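Glycoside hydrolase family 31 (Trueperella pyogenes, PDB 5I0F) degrades cycloalternan, probably cleaving its alpha-glucosidic linkages through a covalent glycosyl-enzyme intermediate. Local coordinates at residues A[136-141]-A[261-266]; A[171-176]-A[216-221]; A[342-347]-A[359-364]; A[436-441]-A[478-483]; A[677-682]-A[721-726]. All coordinates share one frame; numbering follows the deposited sequence.

The five contacts are spread over the accessory beta domains and the catalytic barrel of one chain. Contacts 1 and 2 occupy the two edges of the same mixed sheet: 138-141 and 174-179 are its outermost strands, and the contact centres lie 25 Å apart. Contacts 3 and 4 belong to loops of the TIM-barrel domain, with centres 34 Å apart; D343 of contact 3 comes within about 14 Å of a bound glucose, measured from its side chain, and Y346 within about 7 Å of a calcium ion. Contact 5 lies in the C-terminal domain, its nearest atoms about 15 Å from those of contact 2. No two of the contacts touch.

Contact 1 of 5, residues A[136-141]-A[261-266]; sequences VGHIDI and TPVVRV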
# COMPACT_ATOMS: atom_id res chain seq x y z
N VAL A 136 -25.37 23.60 3.70
CA VAL A 136 -25.45 23.10 2.32
C VAL A 136 -25.64 21.59 2.32
O VAL A 136 -26.39 21.04 1.51
CB VAL A 136 -24.15 23.43 1.53
CG1 VAL A 136 -24.20 22.84 0.11
CG2 VAL A 136 -23.94 24.93 1.46
N GLY A 137 -24.92 20.92 3.22
CA GLY A 137 -25.09 19.50 3.49
C GLY A 137 -25.18 19.23 4.98
O GLY A 137 -25.40 20.13 5.78
N HIS A 138 -24.95 17.97 5.35
CA HIS A 138 -25.19 17.49 6.69
C HIS A 138 -24.11 16.44 7.03
O HIS A 138 -23.82 15.58 6.21
CB HIS A 138 -26.62 16.93 6.71
CG HIS A 138 -26.93 16.05 7.88
ND1 HIS A 138 -27.01 16.53 9.17
CD2 HIS A 138 -27.24 14.73 7.94
CE1 HIS A 138 -27.33 15.53 9.98
NE2 HIS A 138 -27.47 14.43 9.26
N ILE A 139 -23.51 16.57 8.21
CA ILE A 139 -22.62 15.54 8.74
C ILE A 139 -23.45 14.63 9.67
O ILE A 139 -23.93 15.09 10.71
CB ILE A 139 -21.44 16.14 9.55
CG1 ILE A 139 -20.71 17.25 8.78
CG2 ILE A 139 -20.47 15.04 9.94
CD1 ILE A 139 -20.06 16.81 7.50
N ASP A 140 -23.61 13.37 9.28
CA ASP A 140 -24.34 12.38 10.08
C ASP A 140 -23.32 11.76 11.04
O ASP A 140 -22.52 10.91 10.64
CB ASP A 140 -24.99 11.34 9.14
CG ASP A 140 -25.69 10.20 9.89
OD1 ASP A 140 -25.80 10.27 11.12
OD2 ASP A 140 -26.12 9.21 9.23
N ILE A 141 -23.31 12.26 12.27
CA ILE A 141 -22.31 11.89 13.28
C ILE A 141 -22.94 11.96 14.68
O ILE A 141 -23.66 12.89 14.98
CB ILE A 141 -21.05 12.81 13.20
CG1 ILE A 141 -19.98 12.36 14.21
CG2 ILE A 141 -21.42 14.27 13.45
CD1 ILE A 141 -18.61 13.00 14.03
N THR A 261 -27.52 16.38 -2.73
CA THR A 261 -27.40 16.92 -1.37
C THR A 261 -26.30 16.11 -0.68
O THR A 261 -26.43 14.87 -0.59
CB THR A 261 -28.72 16.77 -0.59
OG1 THR A 261 -29.80 17.20 -1.41
CG2 THR A 261 -28.69 17.59 0.70
N PRO A 262 -25.19 16.77 -0.27
CA PRO A 262 -24.12 15.97 0.30
C PRO A 262 -24.41 15.63 1.75
O PRO A 262 -24.77 16.50 2.54
CB PRO A 262 -22.89 16.88 0.15
CG PRO A 262 -23.44 18.25 0.17
CD PRO A 262 -24.81 18.19 -0.43
N VAL A 263 -24.28 14.35 2.08
CA VAL A 263 -24.36 13.86 3.45
C VAL A 263 -23.10 13.05 3.68
O VAL A 263 -22.81 12.15 2.90
CB VAL A 263 -25.62 12.99 3.67
CG1 VAL A 263 -25.65 12.42 5.08
CG2 VAL A 263 -26.89 13.82 3.40
N VAL A 264 -22.34 13.39 4.72
CA VAL A 264 -21.16 12.63 5.10
C VAL A 264 -21.44 11.84 6.38
O VAL A 264 -21.73 12.42 7.41
CB VAL A 264 -19.97 13.57 5.36
CG1 VAL A 264 -18.73 12.78 5.77
CG2 VAL A 264 -19.69 14.43 4.13
N ARG A 265 -21.33 10.53 6.32
CA ARG A 265 -21.52 9.68 7.49
C ARG A 265 -20.17 9.49 8.18
O ARG A 265 -19.18 9.15 7.52
CB ARG A 265 -22.13 8.34 7.10
CG ARG A 265 -22.11 7.25 8.16
CD ARG A 265 -22.96 7.57 9.37
NE ARG A 265 -22.75 6.59 10.43
CZ ARG A 265 -23.32 6.62 11.64
NH1 ARG A 265 -24.17 7.60 11.97
NH2 ARG A 265 -23.04 5.67 12.52
N VAL A 266 -20.14 9.72 9.49
CA VAL A 266 -18.98 9.44 10.32
C VAL A 266 -19.40 8.49 11.43
O VAL A 266 -20.17 8.87 12.32
CB VAL A 266 -18.40 10.73 10.94
CG1 VAL A 266 -17.16 10.40 11.77
CG2 VAL A 266 -18.08 11.73 9.84
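D140 and R265 sit abreast on neighbouring strands, and the arginine chain, bent at chi2 (65°), brings its guanidinium back to the aspartate. CB of D140 passes 3.8 Å from V264 O. The carboxylate lies across the R265 chain, its plane 63° from that of the guanidinium: OD2 is 3.6 Å from R265 CD, while OD1 takes a salt-bridged hydrogen bond of 3.2 Å from R265 NH1. That donor stands well above the carboxylate plane, although OD1 is in the plane of the guanidinium. R265 NE turns instead to N267 OD1. Beneath this pair the backbones are laced by four hydrogen bonds, the straightest from V266 N to D140 O (2.9 Å, 176°). I139, I141, V264 and V266 form the apolar face; I139 CD1 rests 3.9 Å from V264 CB, and I141 CD1 reaches V266 CG1 at 3.7 Å. One face bearing the D140-R265 pair, the other apolar and packed on strand 160-168 of a second sheet, is in keeping with a beta-sandwich, with strand 138-141 at one border of the mixed sheet.

Contact 2 of 5, residues A[171-176]-A[216-221]; sequences GDEHVV and AQVVNE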
# COMPACT_ATOMS: atom_id res chain seq x y z
N GLY A 171 -6.17 16.98 26.14
CA GLY A 171 -4.73 17.19 26.32
C GLY A 171 -3.88 15.95 26.49
O GLY A 171 -2.73 15.92 26.06
N ASP A 172 -4.45 14.90 27.08
CA ASP A 172 -3.71 13.65 27.26
C ASP A 172 -4.03 12.57 26.22
O ASP A 172 -3.68 11.40 26.42
CB ASP A 172 -3.97 13.09 28.65
CG ASP A 172 -5.41 12.62 28.84
OD1 ASP A 172 -6.35 13.23 28.23
OD2 ASP A 172 -5.58 11.66 29.62
N GLU A 173 -4.68 12.95 25.11
CA GLU A 173 -5.10 11.95 24.12
C GLU A 173 -4.07 11.75 23.01
O GLU A 173 -3.40 12.70 22.59
CB GLU A 173 -6.47 12.30 23.54
CG GLU A 173 -7.58 11.94 24.51
CD GLU A 173 -8.99 12.30 24.07
OE1 GLU A 173 -9.19 13.25 23.28
OE2 GLU A 173 -9.93 11.64 24.57
N HIS A 174 -3.98 10.50 22.55
CA HIS A 174 -3.08 10.05 21.50
C HIS A 174 -3.92 9.48 20.36
O HIS A 174 -5.00 8.90 20.61
CB HIS A 174 -2.18 8.97 22.04
CG HIS A 174 -1.43 9.39 23.25
ND1 HIS A 174 -0.22 10.03 23.18
CD2 HIS A 174 -1.75 9.32 24.57
CE1 HIS A 174 0.21 10.29 24.41
NE2 HIS A 174 -0.71 9.88 25.26
N VAL A 175 -3.46 9.66 19.13
CA VAL A 175 -4.21 9.29 17.95
C VAL A 175 -3.45 8.22 17.19
O VAL A 175 -2.33 8.45 16.74
CB VAL A 175 -4.49 10.50 17.03
CG1 VAL A 175 -5.42 10.09 15.89
CG2 VAL A 175 -5.12 11.63 17.82
N VAL A 176 -4.03 7.03 17.08
CA VAL A 176 -3.40 5.91 16.36
C VAL A 176 -4.35 5.40 15.31
O VAL A 176 -5.51 5.11 15.61
CB VAL A 176 -3.00 4.79 17.32
CG1 VAL A 176 -2.38 3.63 16.55
CG2 VAL A 176 -2.03 5.31 18.37
N ALA A 216 -9.40 6.35 12.78
CA ALA A 216 -8.40 6.36 13.86
C ALA A 216 -9.07 6.20 15.21
O ALA A 216 -10.24 6.53 15.38
CB ALA A 216 -7.59 7.65 13.83
N GLN A 217 -8.31 5.70 16.18
CA GLN A 217 -8.75 5.65 17.56
C GLN A 217 -8.00 6.71 18.35
O GLN A 217 -6.88 7.10 17.98
CB GLN A 217 -8.61 4.24 18.17
CG GLN A 217 -7.23 3.65 18.23
CD GLN A 217 -7.16 2.31 17.50
OE1 GLN A 217 -7.64 1.28 17.99
NE2 GLN A 217 -6.57 2.32 16.31
N VAL A 218 -8.65 7.20 19.39
CA VAL A 218 -8.13 8.29 20.19
C VAL A 218 -8.16 7.80 21.62
O VAL A 218 -9.22 7.45 22.14
CB VAL A 218 -8.97 9.56 20.03
CG1 VAL A 218 -8.35 10.70 20.83
CG2 VAL A 218 -9.14 9.97 18.57
N VAL A 219 -6.99 7.73 22.24
CA VAL A 219 -6.83 7.00 23.51
C VAL A 219 -6.26 7.95 24.55
O VAL A 219 -5.26 8.61 24.29
CB VAL A 219 -5.89 5.78 23.33
CG1 VAL A 219 -5.84 4.96 24.61
CG2 VAL A 219 -6.37 4.93 22.17
N ASN A 220 -6.92 8.04 25.71
CA ASN A 220 -6.43 8.90 26.81
C ASN A 220 -5.54 8.10 27.75
O ASN A 220 -5.35 6.90 27.56
CB ASN A 220 -7.58 9.63 27.52
CG ASN A 220 -8.40 8.76 28.47
OD1 ASN A 220 -8.00 7.68 28.90
ND2 ASN A 220 -9.56 9.28 28.85
N GLU A 221 -5.00 8.77 28.75
CA GLU A 221 -4.01 8.15 29.64
C GLU A 221 -4.64 7.56 30.89
O GLU A 221 -3.92 7.07 31.76
CB GLU A 221 -2.91 9.17 29.95
CG GLU A 221 -2.07 9.43 28.70
CD GLU A 221 -0.92 10.40 28.90
OE1 GLU A 221 -0.80 10.97 29.99
OE2 GLU A 221 -0.13 10.59 27.95
O HOH W 1 -9.08 12.62 28.26
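H174 and V219 form a hydrogen-bonded antiparallel pair, with H174 N to V219 O at 2.9 Å and V219 N to H174 O at 2.8 Å. V176 and Q217 repeat the pattern two residues on, and there V176 O is doubly gripped: Q217 N and Q217 NE2 (3.1 Å) approach it from opposite faces of its carbonyl plane. Q217 NE2 also donates to A552 O. This ladder is an edge of the five-stranded mixed sheet, where strand 174-179 is outermost.

Side-chain polar bonds tie the strand to the residues just beyond V219. H174 NE2 donates to E221 OE2 (2.8 Å) in the ring plane, meeting the anti lone pair, and ring and carboxylate lie nearly coplanar. H174 ND1 is held by D186 and the ring stacks on W665, which together fix its rotation. D172 OD2 accepts E221 N at 3.1 Å from above its carboxylate plane.

On the face of V175 and V218, V175 CG1 touches A216 CB at 3.9 Å, and V218 CG1 lies 3.7 Å from CB of E173, whose carboxylate is bound by R145, W226 and E170 N.

Contact 3 of 5, residues A[342-347]-A[359-364]; sequences RDARYV and FTYPSD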
# COMPACT_ATOMS: atom_id res chain seq x y z
N ARG A 342 6.87 -19.56 -18.03
CA ARG A 342 7.84 -19.24 -19.09
C ARG A 342 8.26 -20.51 -19.85
O ARG A 342 8.48 -21.57 -19.23
CB ARG A 342 9.07 -18.53 -18.55
CG ARG A 342 9.95 -17.94 -19.65
CD ARG A 342 10.88 -16.88 -19.10
NE ARG A 342 11.80 -17.37 -18.05
CZ ARG A 342 13.08 -17.74 -18.22
NH1 ARG A 342 13.80 -18.13 -17.16
NH2 ARG A 342 13.67 -17.75 -19.42
N ASP A 343 8.34 -20.37 -21.18
CA ASP A 343 8.69 -21.46 -22.14
C ASP A 343 7.64 -22.53 -22.39
O ASP A 343 7.87 -23.43 -23.21
CB ASP A 343 10.05 -22.13 -21.81
CG ASP A 343 11.22 -21.16 -21.86
OD1 ASP A 343 11.18 -20.18 -22.65
OD2 ASP A 343 12.19 -21.38 -21.09
N ALA A 344 6.48 -22.48 -21.73
CA ALA A 344 5.43 -23.46 -21.99
C ALA A 344 4.95 -23.31 -23.42
O ALA A 344 4.93 -22.20 -23.95
CB ALA A 344 4.26 -23.28 -21.01
N ARG A 345 4.61 -24.43 -24.04
CA ARG A 345 4.07 -24.46 -25.40
C ARG A 345 2.59 -24.85 -25.39
O ARG A 345 2.16 -25.65 -24.56
CB ARG A 345 4.88 -25.42 -26.28
CG ARG A 345 6.36 -25.04 -26.36
CD ARG A 345 7.14 -25.85 -27.36
NE ARG A 345 6.74 -25.53 -28.73
CZ ARG A 345 6.99 -26.28 -29.81
NH1 ARG A 345 6.56 -25.87 -31.00
NH2 ARG A 345 7.66 -27.43 -29.73
N TYR A 346 1.85 -24.31 -26.34
CA TYR A 346 0.39 -24.46 -26.37
C TYR A 346 -0.15 -23.98 -27.72
O TYR A 346 0.51 -23.23 -28.44
CB TYR A 346 -0.25 -23.62 -25.25
CG TYR A 346 0.26 -22.19 -25.24
CD1 TYR A 346 1.41 -21.83 -24.51
CD2 TYR A 346 -0.37 -21.20 -25.99
CE1 TYR A 346 1.90 -20.53 -24.53
CE2 TYR A 346 0.12 -19.90 -26.01
CZ TYR A 346 1.25 -19.57 -25.28
OH TYR A 346 1.74 -18.30 -25.30
N VAL A 347 -1.37 -24.40 -28.00
CA VAL A 347 -2.12 -23.93 -29.15
C VAL A 347 -2.75 -22.57 -28.77
O VAL A 347 -3.28 -22.43 -27.66
CB VAL A 347 -3.18 -25.01 -29.51
CG1 VAL A 347 -4.26 -24.48 -30.42
CG2 VAL A 347 -2.47 -26.24 -30.08
N PHE A 359 -0.93 -27.38 -22.05
CA PHE A 359 0.47 -27.01 -22.04
C PHE A 359 1.41 -28.20 -22.11
O PHE A 359 1.20 -29.20 -21.44
CB PHE A 359 0.79 -26.19 -20.80
CG PHE A 359 -0.01 -24.94 -20.70
CD1 PHE A 359 0.24 -23.86 -21.55
CD2 PHE A 359 -1.07 -24.85 -19.79
CE1 PHE A 359 -0.52 -22.70 -21.47
CE2 PHE A 359 -1.83 -23.69 -19.71
CZ PHE A 359 -1.56 -22.62 -20.56
N THR A 360 2.45 -28.03 -22.91
CA THR A 360 3.61 -28.91 -22.95
C THR A 360 4.81 -28.09 -22.51
O THR A 360 4.97 -26.94 -22.93
CB THR A 360 3.85 -29.44 -24.37
OG1 THR A 360 2.66 -30.09 -24.81
CG2 THR A 360 4.96 -30.45 -24.39
N TYR A 361 5.64 -28.68 -21.65
CA TYR A 361 6.75 -27.96 -21.03
C TYR A 361 8.05 -28.58 -21.55
O TYR A 361 8.32 -29.75 -21.28
CB TYR A 361 6.64 -28.04 -19.50
CG TYR A 361 5.37 -27.42 -18.96
CD1 TYR A 361 5.27 -26.06 -18.75
CD2 TYR A 361 4.25 -28.21 -18.66
CE1 TYR A 361 4.10 -25.49 -18.25
CE2 TYR A 361 3.08 -27.65 -18.18
CZ TYR A 361 3.01 -26.28 -17.98
OH TYR A 361 1.87 -25.71 -17.52
N PRO A 362 8.86 -27.81 -22.31
CA PRO A 362 10.08 -28.39 -22.87
C PRO A 362 11.05 -28.85 -21.79
O PRO A 362 11.27 -28.11 -20.82
CB PRO A 362 10.70 -27.24 -23.67
CG PRO A 362 9.62 -26.24 -23.86
CD PRO A 362 8.69 -26.40 -22.70
N SER A 363 11.67 -30.01 -21.98
CA SER A 363 12.67 -30.49 -21.01
C SER A 363 13.83 -29.50 -20.83
O SER A 363 14.35 -29.41 -19.74
CB SER A 363 13.20 -31.88 -21.39
OG SER A 363 13.97 -31.81 -22.57
N ASP A 364 14.19 -28.74 -21.86
CA ASP A 364 15.25 -27.72 -21.75
C ASP A 364 14.77 -26.28 -21.42
O ASP A 364 15.58 -25.35 -21.42
CB ASP A 364 16.16 -27.73 -23.00
CG ASP A 364 15.43 -27.34 -24.29
OD1 ASP A 364 14.17 -27.30 -24.31
OD2 ASP A 364 16.12 -27.09 -25.30
O HOH W 2 0.73 -28.44 -25.69
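R345 and T360 make a single antiparallel bridge inside the long loop that joins barrel strand 326-329 to helix 370-379, part of the beta-alpha connection of the TIM barrel. Its two backbone bonds are short and nearly straight: R345 N reaches T360 O at 2.8 Å, and T360 N reaches R345 O at 2.9 Å. The bridge holds together two strips of chain with no regular secondary structure.

Y346 CG sits between its own backbone N and carbonyl carbon (chi1 50°), which turns the ring alongside F359. F359 takes the other choice, CG anti to its carbonyl carbon (chi1 -59°), and the side chains run alongside each other, with the ring planes 75° apart. Y346 CD1 meets the edge of the F359 ring at CE1, 3.7 Å away. H354 touches both rings, edge-to-face with Y346, and Y454 and I340 add to the cover of F359. Y361 starts away from the other segment, yet its ring bends back so that CE1 lies 3.5 Å from A344 CB. R345 sends its bent chain outward; its CB lies by T360 O and its CG by P362. A water joins T360 OG1 (2.7 Å) and, weakly, R345 O. At the far end of the pair, P362 CD comes within 3.1 Å of D343 O.

Contact 4 of 5, residues A[436-441]-A[478-483]; sequences MPDLST and RYEDGR
Y479 and D438 meet at the start of a type I beta turn that runs from Y479 to G482. Just before it, a water lies between R478 O and D438 OD2. The edge of the Y479 ring lies 3.8 Å from D438 OD1 through CD2, ring and carboxylate almost perpendicular, and its hydroxyl bonds N489. E480 follows: its backbone N donates to D438 OD2 at 2.7 Å, on the syn side of the carboxylate. E480 OE1 binds H414 and a water that also contacts D438 O and T441 OG1. Next, D481 N donates to S440 OG (3.0 Å, 140°), and that hydroxyl, set between its own backbone N and carbonyl carbon (chi1 74°), gives its proton to D438 OD1 at 2.7 Å. D481 OD1 accepts R483 N in an Asx turn, and OD2 forms a salt bridge with R483 NH1 at 2.7 Å.

D438 also closes an Asx turn, OD1 taking S440 N, just ahead of T441, the N-cap of helix 442-450. Three protein donors, with a water close to OD2, thus surround the buried carboxylate. These donors would probably help keep D438 ionised although its OD2 lies 4.0 Å from E480 OE1, whose own charge is probably eased by H414.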
# COMPACT_ATOMS: atom_id res chain seq x y z
N MET A 436 -6.33 -1.91 -17.22
CA MET A 436 -6.63 -2.27 -15.85
C MET A 436 -7.97 -3.00 -15.80
O MET A 436 -9.00 -2.43 -16.15
CB MET A 436 -6.63 -0.99 -15.00
CG MET A 436 -6.58 -1.20 -13.51
SD MET A 436 -6.14 0.35 -12.64
CE MET A 436 -6.01 -0.32 -10.99
N PRO A 437 -7.98 -4.28 -15.37
CA PRO A 437 -9.25 -4.99 -15.31
C PRO A 437 -10.18 -4.37 -14.29
O PRO A 437 -9.73 -3.83 -13.24
CB PRO A 437 -8.87 -6.42 -14.88
CG PRO A 437 -7.57 -6.26 -14.15
CD PRO A 437 -6.88 -5.09 -14.80
N ASP A 438 -11.47 -4.43 -14.60
CA ASP A 438 -12.51 -3.90 -13.73
C ASP A 438 -12.91 -5.02 -12.80
O ASP A 438 -13.57 -5.96 -13.21
CB ASP A 438 -13.71 -3.38 -14.54
CG ASP A 438 -14.67 -2.58 -13.70
OD1 ASP A 438 -14.76 -2.86 -12.50
OD2 ASP A 438 -15.36 -1.66 -14.23
N LEU A 439 -12.49 -4.91 -11.54
CA LEU A 439 -12.75 -5.92 -10.55
C LEU A 439 -13.85 -5.47 -9.59
O LEU A 439 -13.97 -6.02 -8.49
CB LEU A 439 -11.42 -6.24 -9.81
CG LEU A 439 -10.24 -6.65 -10.72
CD1 LEU A 439 -8.97 -6.84 -9.90
CD2 LEU A 439 -10.54 -7.91 -11.51
N SER A 440 -14.64 -4.48 -10.00
CA SER A 440 -15.67 -3.88 -9.15
C SER A 440 -16.98 -4.69 -9.08
O SER A 440 -17.80 -4.41 -8.20
CB SER A 440 -15.95 -2.42 -9.56
OG SER A 440 -16.71 -2.30 -10.78
N THR A 441 -17.18 -5.66 -9.97
CA THR A 441 -18.37 -6.52 -9.95
C THR A 441 -17.95 -7.99 -9.98
O THR A 441 -16.83 -8.31 -10.38
CB THR A 441 -19.29 -6.28 -11.17
OG1 THR A 441 -18.62 -6.68 -12.38
CG2 THR A 441 -19.70 -4.83 -11.26
N ARG A 478 -14.51 5.35 -14.93
CA ARG A 478 -15.80 4.68 -14.82
C ARG A 478 -15.61 3.20 -14.51
O ARG A 478 -14.84 2.49 -15.18
CB ARG A 478 -16.58 4.79 -16.13
CG ARG A 478 -16.79 6.22 -16.61
CD ARG A 478 -17.63 6.23 -17.88
NE ARG A 478 -17.99 7.59 -18.33
CZ ARG A 478 -18.94 8.36 -17.78
NH1 ARG A 478 -19.16 9.58 -18.26
NH2 ARG A 478 -19.66 7.93 -16.75
N TYR A 479 -16.36 2.73 -13.52
CA TYR A 479 -16.36 1.33 -13.11
C TYR A 479 -17.75 0.74 -13.36
O TYR A 479 -18.77 1.44 -13.30
CB TYR A 479 -16.01 1.22 -11.63
CG TYR A 479 -14.57 1.54 -11.29
CD1 TYR A 479 -14.13 2.85 -11.09
CD2 TYR A 479 -13.64 0.53 -11.13
CE1 TYR A 479 -12.80 3.14 -10.77
CE2 TYR A 479 -12.32 0.79 -10.79
CZ TYR A 479 -11.90 2.09 -10.60
OH TYR A 479 -10.57 2.29 -10.28
N GLU A 480 -17.79 -0.56 -13.61
CA GLU A 480 -19.04 -1.26 -13.86
C GLU A 480 -19.95 -1.32 -12.66
O GLU A 480 -21.13 -1.55 -12.82
CB GLU A 480 -18.77 -2.68 -14.36
CG GLU A 480 -18.27 -2.71 -15.79
CD GLU A 480 -18.07 -4.11 -16.30
OE1 GLU A 480 -17.24 -4.87 -15.73
OE2 GLU A 480 -18.72 -4.48 -17.30
N ASP A 481 -19.43 -1.14 -11.45
CA ASP A 481 -20.28 -1.05 -10.26
C ASP A 481 -21.03 0.30 -10.14
O ASP A 481 -21.79 0.48 -9.20
CB ASP A 481 -19.49 -1.33 -8.95
CG ASP A 481 -18.48 -0.23 -8.58
OD1 ASP A 481 -18.25 0.69 -9.40
OD2 ASP A 481 -17.90 -0.28 -7.45
N GLY A 482 -20.81 1.23 -11.07
CA GLY A 482 -21.48 2.53 -11.05
C GLY A 482 -20.63 3.64 -10.45
O GLY A 482 -20.94 4.80 -10.63
N ARG A 483 -19.57 3.31 -9.72
CA ARG A 483 -18.71 4.32 -9.11
C ARG A 483 -17.84 5.00 -10.16
O ARG A 483 -17.52 4.41 -11.20
CB ARG A 483 -17.81 3.70 -8.02
CG ARG A 483 -18.61 3.14 -6.84
CD ARG A 483 -17.76 2.56 -5.71
NE ARG A 483 -18.63 2.29 -4.57
CZ ARG A 483 -19.43 1.23 -4.41
NH1 ARG A 483 -19.46 0.21 -5.26
NH2 ARG A 483 -20.21 1.18 -3.33
O HOH W 3 -16.47 -5.33 -13.22
O HOH W 4 -15.81 0.03 -16.48
O HOH W 5 -17.05 -2.53 -6.06

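Contact 5 of 5, residues A[677-682]-A[721-726]; sequences LLINPV and DIIPVY
Y726 O receives L678 N in the shortest polar bond across the contact, 2.7 Å and almost straight (175°). Y726 N answers to L678 O at 2.9 Å, so the two residues form a hydrogen-bonded antiparallel pair. One step along, I679 and V725 face each other as a non-hydrogen-bonded pair, and N680 N then reaches P724 O at 3.0 Å. Strands 677-679 and 725-728 are neighbours in the antiparallel sheet of the C-terminal domain of the family 31 hydrolases. On one face I679 CD1 lies 4.0 Å from V725 CG2, the two side chains pointing the same way. I723 keeps CG1 anti to the backbone N (chi1 172°), and its extended chain carries CD1 to I679 CG2 (3.9 Å) and to P681 CA (3.7 Å), where A580 and A581 of helix 572-583 close in. The V682 side chain crosses the P724 ring at about a right angle, CG2 lying 3.6 Å from CD, which is also 3.3 Å from N680 O. The N680 amide turns elsewhere, with ND2 bound to T692 OG1.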
# COMPACT_ATOMS: atom_id res chain seq x y z
N LEU A 677 3.44 -12.13 25.20
CA LEU A 677 4.82 -11.78 24.90
C LEU A 677 4.98 -10.31 24.58
O LEU A 677 4.27 -9.77 23.72
CB LEU A 677 5.34 -12.62 23.73
CG LEU A 677 5.35 -14.14 23.91
CD1 LEU A 677 5.91 -14.78 22.66
CD2 LEU A 677 6.13 -14.57 25.15
N LEU A 678 5.91 -9.66 25.28
CA LEU A 678 6.29 -8.29 25.00
C LEU A 678 7.61 -8.30 24.22
O LEU A 678 8.61 -8.85 24.70
CB LEU A 678 6.47 -7.52 26.33
CG LEU A 678 6.89 -6.04 26.23
CD1 LEU A 678 6.04 -5.30 25.22
CD2 LEU A 678 6.77 -5.35 27.58
N ILE A 679 7.60 -7.70 23.02
CA ILE A 679 8.75 -7.73 22.12
C ILE A 679 9.41 -6.36 22.01
O ILE A 679 8.70 -5.36 21.91
CB ILE A 679 8.36 -8.14 20.67
CG1 ILE A 679 7.28 -9.23 20.65
CG2 ILE A 679 9.60 -8.51 19.86
CD1 ILE A 679 7.65 -10.51 21.37
N ASN A 680 10.73 -6.31 21.96
CA ASN A 680 11.44 -5.04 21.80
C ASN A 680 12.65 -5.19 20.89
O ASN A 680 13.79 -5.35 21.39
CB ASN A 680 11.82 -4.44 23.16
CG ASN A 680 12.33 -3.01 23.04
OD1 ASN A 680 12.24 -2.40 21.96
ND2 ASN A 680 12.88 -2.48 24.13
N PRO A 681 12.42 -5.14 19.57
CA PRO A 681 13.51 -5.26 18.58
C PRO A 681 14.68 -4.32 18.81
O PRO A 681 14.48 -3.17 19.23
CB PRO A 681 12.80 -4.91 17.26
CG PRO A 681 11.38 -5.31 17.48
CD PRO A 681 11.11 -4.91 18.89
N VAL A 682 15.89 -4.80 18.52
CA VAL A 682 17.11 -4.01 18.69
C VAL A 682 17.37 -3.32 17.35
O VAL A 682 17.69 -3.98 16.37
CB VAL A 682 18.29 -4.90 19.09
CG1 VAL A 682 19.59 -4.10 19.23
CG2 VAL A 682 17.96 -5.61 20.39
N ASP A 721 22.21 -13.49 19.25
CA ASP A 721 21.29 -14.58 19.58
C ASP A 721 20.16 -14.20 20.53
O ASP A 721 19.36 -15.06 20.89
CB ASP A 721 22.04 -15.82 20.09
CG ASP A 721 22.93 -15.53 21.27
OD1 ASP A 721 23.15 -14.37 21.66
OD2 ASP A 721 23.47 -16.50 21.80
N ILE A 722 20.08 -12.93 20.94
CA ILE A 722 18.98 -12.41 21.79
C ILE A 722 18.23 -11.28 21.07
O ILE A 722 18.85 -10.41 20.49
CB ILE A 722 19.56 -11.80 23.10
CG1 ILE A 722 20.41 -12.84 23.86
CG2 ILE A 722 18.47 -11.19 23.99
CD1 ILE A 722 19.63 -14.01 24.41
N ILE A 723 16.91 -11.32 21.16
CA ILE A 723 16.06 -10.14 20.98
C ILE A 723 15.24 -10.06 22.28
O ILE A 723 14.70 -11.06 22.70
CB ILE A 723 15.14 -10.21 19.73
CG1 ILE A 723 14.15 -9.03 19.73
CG2 ILE A 723 14.41 -11.54 19.59
CD1 ILE A 723 13.22 -8.97 18.53
N PRO A 724 15.17 -8.86 22.92
CA PRO A 724 14.44 -8.78 24.18
C PRO A 724 12.96 -9.15 24.04
O PRO A 724 12.22 -8.55 23.24
CB PRO A 724 14.64 -7.33 24.61
CG PRO A 724 15.91 -6.91 23.96
CD PRO A 724 15.91 -7.62 22.64
N VAL A 725 12.57 -10.17 24.79
CA VAL A 725 11.23 -10.72 24.76
C VAL A 725 10.91 -11.10 26.19
O VAL A 725 11.70 -11.83 26.82
CB VAL A 725 11.12 -11.97 23.86
CG1 VAL A 725 9.76 -12.65 24.02
CG2 VAL A 725 11.35 -11.60 22.38
N TYR A 726 9.76 -10.64 26.68
CA TYR A 726 9.33 -10.90 28.06
C TYR A 726 7.95 -11.55 28.03
O TYR A 726 7.08 -11.12 27.28
CB TYR A 726 9.31 -9.60 28.85
CG TYR A 726 10.68 -8.96 28.94
CD1 TYR A 726 11.12 -8.11 27.94
CD2 TYR A 726 11.55 -9.24 30.01
CE1 TYR A 726 12.37 -7.52 28.00
CE2 TYR A 726 12.81 -8.65 30.08
CZ TYR A 726 13.22 -7.79 29.08
OH TYR A 726 14.47 -7.19 29.10